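Local coordinates for glycosyl hydrolases family 2, sugar binding domain protein (PDB 6D1P) that is probably a beta-glucuronidase of glycoside hydrolase family 2, hydrolysing O-glycosidic bonds in a human gut bacterium, at residues 239-249 and 255-267. Sequence-based numbering, arbitrary orientation.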
loop_
_atom_site.group_PDB
_atom_site.type_symbol
_atom_site.label_atom_id
_atom_site.label_comp_id
_atom_site.label_asym_id
_atom_site.label_seq_id
_atom_site.Cartn_x
_atom_site.Cartn_y
_atom_site.Cartn_z
ATOM N N LYS A 239 14.733 53.531 -16.988
ATOM C CA LYS A 239 13.652 52.562 -17.167
ATOM C C LYS A 239 12.485 52.841 -16.215
ATOM O O LYS A 239 12.687 53.300 -15.090
ATOM C CB LYS A 239 14.173 51.135 -16.957
ATOM C CG LYS A 239 13.093 50.043 -16.963
ATOM C CD LYS A 239 12.713 49.591 -18.380
ATOM C CE LYS A 239 13.120 48.130 -18.623
ATOM N NZ LYS A 239 13.053 47.728 -20.060
ATOM N N GLU A 240 11.261 52.567 -16.671
ATOM C CA GLU A 240 10.069 52.768 -15.860
ATOM C C GLU A 240 9.065 51.647 -16.134
ATOM O O GLU A 240 9.344 50.699 -16.881
ATOM C CB GLU A 240 9.464 54.152 -16.117
ATOM C CG GLU A 240 9.553 54.602 -17.557
ATOM C CD GLU A 240 8.671 55.804 -17.843
ATOM O OE1 GLU A 240 8.363 56.559 -16.891
ATOM O OE2 GLU A 240 8.278 55.981 -19.021
ATOM N N PHE A 241 7.891 51.765 -15.508
ATOM C CA PHE A 241 6.847 50.746 -15.523
ATOM C C PHE A 241 5.524 51.413 -15.180
ATOM O O PHE A 241 5.493 52.482 -14.567
ATOM C CB PHE A 241 7.142 49.604 -14.531
ATOM C CG PHE A 241 6.764 49.914 -13.092
ATOM C CD1 PHE A 241 5.466 49.696 -12.628
ATOM C CD2 PHE A 241 7.712 50.400 -12.200
ATOM C CE1 PHE A 241 5.121 49.977 -11.319
ATOM C CE2 PHE A 241 7.370 50.685 -10.885
ATOM C CZ PHE A 241 6.075 50.471 -10.444
ATOM N N SER A 242 4.427 50.750 -15.541
ATOM C CA SER A 242 3.107 51.349 -15.437
ATOM C C SER A 242 2.245 50.669 -14.383
ATOM O O SER A 242 2.482 49.525 -13.990
ATOM C CB SER A 242 2.375 51.304 -16.778
ATOM O OG SER A 242 1.112 51.932 -16.643
ATOM N N LEU A 243 1.197 51.387 -13.975
ATOM C CA LEU A 243 0.322 50.964 -12.882
ATOM C C LEU A 243 -1.039 51.618 -13.091
ATOM O O LEU A 243 -1.140 52.848 -13.022
ATOM C CB LEU A 243 0.919 51.379 -11.546
ATOM C CG LEU A 243 0.448 50.636 -10.306
ATOM C CD1 LEU A 243 1.108 49.278 -10.292
ATOM C CD2 LEU A 243 0.797 51.413 -9.069
ATOM N N ARG A 244 -2.082 50.814 -13.330
ATOM C CA ARG A 244 -3.425 51.339 -13.553
ATOM C C ARG A 244 -4.434 50.648 -12.645
ATOM O O ARG A 244 -4.352 49.437 -12.422
ATOM C CB ARG A 244 -3.852 51.167 -15.009
ATOM C CG ARG A 244 -2.988 51.904 -16.008
ATOM C CD ARG A 244 -3.528 51.731 -17.427
ATOM N NE ARG A 244 -2.515 51.162 -18.315
ATOM C CZ ARG A 244 -1.605 51.880 -18.968
ATOM N NH1 ARG A 244 -1.590 53.202 -18.833
ATOM N NH2 ARG A 244 -0.711 51.282 -19.753
ATOM N N VAL A 245 -5.395 51.415 -12.140
ATOM C CA VAL A 245 -6.436 50.907 -11.252
ATOM C C VAL A 245 -7.785 51.082 -11.929
ATOM O O VAL A 245 -8.191 52.212 -12.222
ATOM C CB VAL A 245 -6.428 51.614 -9.891
ATOM C CG1 VAL A 245 -7.646 51.203 -9.098
ATOM C CG2 VAL A 245 -5.171 51.263 -9.131
ATOM N N PHE A 246 -8.496 49.973 -12.140
ATOM C CA PHE A 246 -9.781 49.971 -12.829
ATOM C C PHE A 246 -10.927 49.730 -11.858
ATOM O O PHE A 246 -10.807 48.930 -10.929
ATOM C CB PHE A 246 -9.811 48.903 -13.918
ATOM C CG PHE A 246 -8.758 49.085 -14.965
ATOM C CD1 PHE A 246 -9.006 49.865 -16.087
ATOM C CD2 PHE A 246 -7.515 48.479 -14.831
ATOM C CE1 PHE A 246 -8.032 50.033 -17.056
ATOM C CE2 PHE A 246 -6.538 48.646 -15.791
ATOM C CZ PHE A 246 -6.795 49.422 -16.910
ATOM N N SER A 247 -12.047 50.413 -12.098
ATOM C CA SER A 247 -13.237 50.285 -11.269
ATOM C C SER A 247 -13.861 48.906 -11.454
ATOM O O SER A 247 -13.492 48.163 -12.364
ATOM C CB SER A 247 -14.247 51.367 -11.630
ATOM O OG SER A 247 -14.925 51.032 -12.832
ATOM N N PRO A 248 -14.825 48.530 -10.595
ATOM C CA PRO A 248 -15.562 47.274 -10.818
ATOM C C PRO A 248 -16.360 47.258 -12.115
ATOM O O PRO A 248 -17.049 46.275 -12.415
ATOM C CB PRO A 248 -16.486 47.173 -9.594
ATOM C CG PRO A 248 -16.303 48.442 -8.819
ATOM C CD PRO A 248 -15.011 49.047 -9.228
ATOM N N GLU A 249 -16.269 48.338 -12.896
ATOM C CA GLU A 249 -16.900 48.432 -14.205
ATOM C C GLU A 249 -15.905 48.423 -15.355
ATOM O O GLU A 249 -16.321 48.433 -16.517
ATOM C CB GLU A 249 -17.743 49.701 -14.284
ATOM C CG GLU A 249 -18.293 50.108 -12.960
ATOM C CD GLU A 249 -19.493 49.295 -12.605
ATOM O OE1 GLU A 249 -19.863 48.418 -13.419
ATOM O OE2 GLU A 249 -20.073 49.541 -11.525
ATOM N N SER A 255 -4.212 56.356 -12.663
ATOM C CA SER A 255 -3.119 55.787 -13.436
ATOM C C SER A 255 -1.815 56.443 -13.007
ATOM O O SER A 255 -1.792 57.607 -12.585
ATOM C CB SER A 255 -3.337 55.957 -14.949
ATOM O OG SER A 255 -2.242 55.443 -15.699
ATOM N N ILE A 256 -0.731 55.664 -13.103
ATOM C CA ILE A 256 0.614 56.090 -12.737
ATOM C C ILE A 256 1.592 55.426 -13.693
ATOM O O ILE A 256 1.382 54.298 -14.146
ATOM C CB ILE A 256 0.987 55.735 -11.269
ATOM C CG1 ILE A 256 0.046 56.415 -10.266
ATOM C CG2 ILE A 256 2.432 56.120 -10.966
ATOM C CD1 ILE A 256 0.156 55.897 -8.833
ATOM N N SER A 257 2.647 56.148 -14.032
ATOM C CA SER A 257 3.878 55.547 -14.514
ATOM C C SER A 257 4.981 55.951 -13.551
ATOM O O SER A 257 4.975 57.071 -13.034
ATOM C CB SER A 257 4.215 55.995 -15.927
ATOM O OG SER A 257 5.615 55.942 -16.122
ATOM N N SER A 258 5.913 55.042 -13.284
ATOM C CA SER A 258 6.934 55.320 -12.288
ATOM C C SER A 258 8.232 54.634 -12.666
ATOM O O SER A 258 8.244 53.626 -13.373
ATOM C CB SER A 258 6.491 54.879 -10.889
ATOM O OG SER A 258 7.319 55.453 -9.892
ATOM N N GLU A 259 9.331 55.202 -12.178
ATOM C CA GLU A 259 10.639 54.629 -12.439
ATOM C C GLU A 259 10.784 53.294 -11.717
ATOM O O GLU A 259 10.274 53.093 -10.611
ATOM C CB GLU A 259 11.745 55.592 -12.001
ATOM C CG GLU A 259 13.124 55.221 -12.535
ATOM C CD GLU A 259 14.262 55.967 -11.849
ATOM O OE1 GLU A 259 15.390 55.966 -12.398
ATOM O OE2 GLU A 259 14.034 56.546 -10.761
ATOM N N LEU A 260 11.493 52.374 -12.362
ATOM C CA LEU A 260 11.666 51.028 -11.834
ATOM C C LEU A 260 12.727 51.063 -10.745
ATOM O O LEU A 260 13.910 51.268 -11.033
ATOM C CB LEU A 260 12.059 50.079 -12.960
ATOM C CG LEU A 260 11.899 48.565 -12.796
ATOM C CD1 LEU A 260 12.260 47.902 -14.110
ATOM C CD2 LEU A 260 12.748 47.984 -11.664
ATOM N N THR A 261 12.311 50.852 -9.495
ATOM C CA THR A 261 13.232 50.727 -8.373
ATOM C C THR A 261 12.852 49.500 -7.550
ATOM O O THR A 261 11.685 49.092 -7.537
ATOM C CB THR A 261 13.238 51.986 -7.495
ATOM O OG1 THR A 261 14.264 51.864 -6.502
ATOM C CG2 THR A 261 11.906 52.173 -6.812
ATOM N N GLU A 262 13.847 48.924 -6.854
ATOM C CA GLU A 262 13.703 47.564 -6.321
ATOM C C GLU A 262 12.454 47.423 -5.464
ATOM O O GLU A 262 11.691 46.463 -5.613
ATOM C CB GLU A 262 14.936 47.144 -5.518
ATOM C CG GLU A 262 14.831 45.672 -5.096
ATOM C CD GLU A 262 15.940 45.201 -4.178
ATOM O OE1 GLU A 262 16.819 44.448 -4.654
ATOM O OE2 GLU A 262 15.926 45.568 -2.981
ATOM N N ILE A 263 12.229 48.365 -4.560
ATOM C CA ILE A 263 10.962 48.447 -3.851
ATOM C C ILE A 263 10.399 49.841 -4.070
ATOM O O ILE A 263 11.133 50.836 -4.059
ATOM C CB ILE A 263 11.106 48.105 -2.351
ATOM C CG1 ILE A 263 9.725 48.006 -1.682
ATOM C CG2 ILE A 263 12.008 49.101 -1.646
ATOM C CD1 ILE A 263 8.942 46.731 -2.009
ATOM N N SER A 264 9.093 49.899 -4.321
ATOM C CA SER A 264 8.385 51.131 -4.618
ATOM C C SER A 264 7.120 51.183 -3.777
ATOM O O SER A 264 6.671 50.169 -3.232
ATOM C CB SER A 264 8.025 51.215 -6.103
ATOM O OG SER A 264 9.048 50.667 -6.916
ATOM N N SER A 265 6.540 52.374 -3.679
ATOM C CA SER A 265 5.308 52.544 -2.928
ATOM C C SER A 265 4.528 53.691 -3.540
ATOM O O SER A 265 5.112 54.681 -3.989
ATOM C CB SER A 265 5.582 52.803 -1.447
ATOM O OG SER A 265 6.371 51.764 -0.898
ATOM N N TYR A 266 3.208 53.536 -3.573
ATOM C CA TYR A 266 2.325 54.486 -4.222
ATOM C C TYR A 266 1.027 54.505 -3.441
ATOM O O TYR A 266 0.572 53.457 -2.977
ATOM C CB TYR A 266 2.068 54.108 -5.685
ATOM C CG TYR A 266 3.347 53.794 -6.430
ATOM C CD1 TYR A 266 3.851 52.495 -6.467
ATOM C CD2 TYR A 266 4.070 54.798 -7.062
ATOM C CE1 TYR A 266 5.020 52.206 -7.126
ATOM C CE2 TYR A 266 5.244 54.516 -7.726
ATOM C CZ TYR A 266 5.719 53.217 -7.755
ATOM O OH TYR A 266 6.892 52.929 -8.419
ATOM N N GLN A 267 0.444 55.692 -3.273
ATOM C CA GLN A 267 -0.809 55.811 -2.542
ATOM C C GLN A 267 -1.784 56.682 -3.318
ATOM O O GLN A 267 -1.500 57.852 -3.591
ATOM C CB GLN A 267 -0.583 56.356 -1.136
ATOM C CG GLN A 267 -1.748 56.038 -0.229
ATOM C CD GLN A 267 -1.610 56.706 1.103
ATOM O OE1 GLN A 267 -2.415 57.566 1.466
ATOM N NE2 GLN A 267 -0.577 56.330 1.846
#
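Ile256 O is approached by two donors of the facing strand: Leu243 N at 2.9 Å, tilted 25° from the carbonyl plane, and Ser242 OG, whose bond at 3.5 Å is weak. Ile256 N returns the first bond to Leu243 O (2.8 Å), and Phe241 and Ser258 exchange an equivalent pair. The N-to-C directions of segments 240-246 and 255-259 differ by 155°, which with these bonds marks an antiparallel hairpin, prolonged beyond its paired residues by Leu260 N to Lys239 O.

On the face carrying Phe241, Leu243, Ile256 and Ser258, the Phe241 ring and the Tyr266 side chain come from opposite directions. Phe241 CG lies between backbone N and carbonyl carbon (chi1 81°), a turn that brings CZ within 3.3 Å of Tyr266 OH and sets Leu260 CA at the ring edge. Ser258 OG lies in the plane of the Tyr266 ring, at its edge, and shares a hydrogen bond with Tyr266 OH (3.0 Å), which should limit how the hydroxyl turns. An alanine replacing Phe241 would be likely to open a gap beside Tyr266 and Leu260. Leu243 CD2 adds an apolar contact to Tyr266 CD1 (4.2 Å).

Tyr266 belongs to strand 263-271 of a second sheet, packed as in the immunoglobulin-like beta-sandwich domain of glycoside hydrolase family 2. Phe241 also meets Phe228 of strand 219-229 edge-to-face, whereas strand 284-292 flanks strand 240-246 on the side away from strand 252-259.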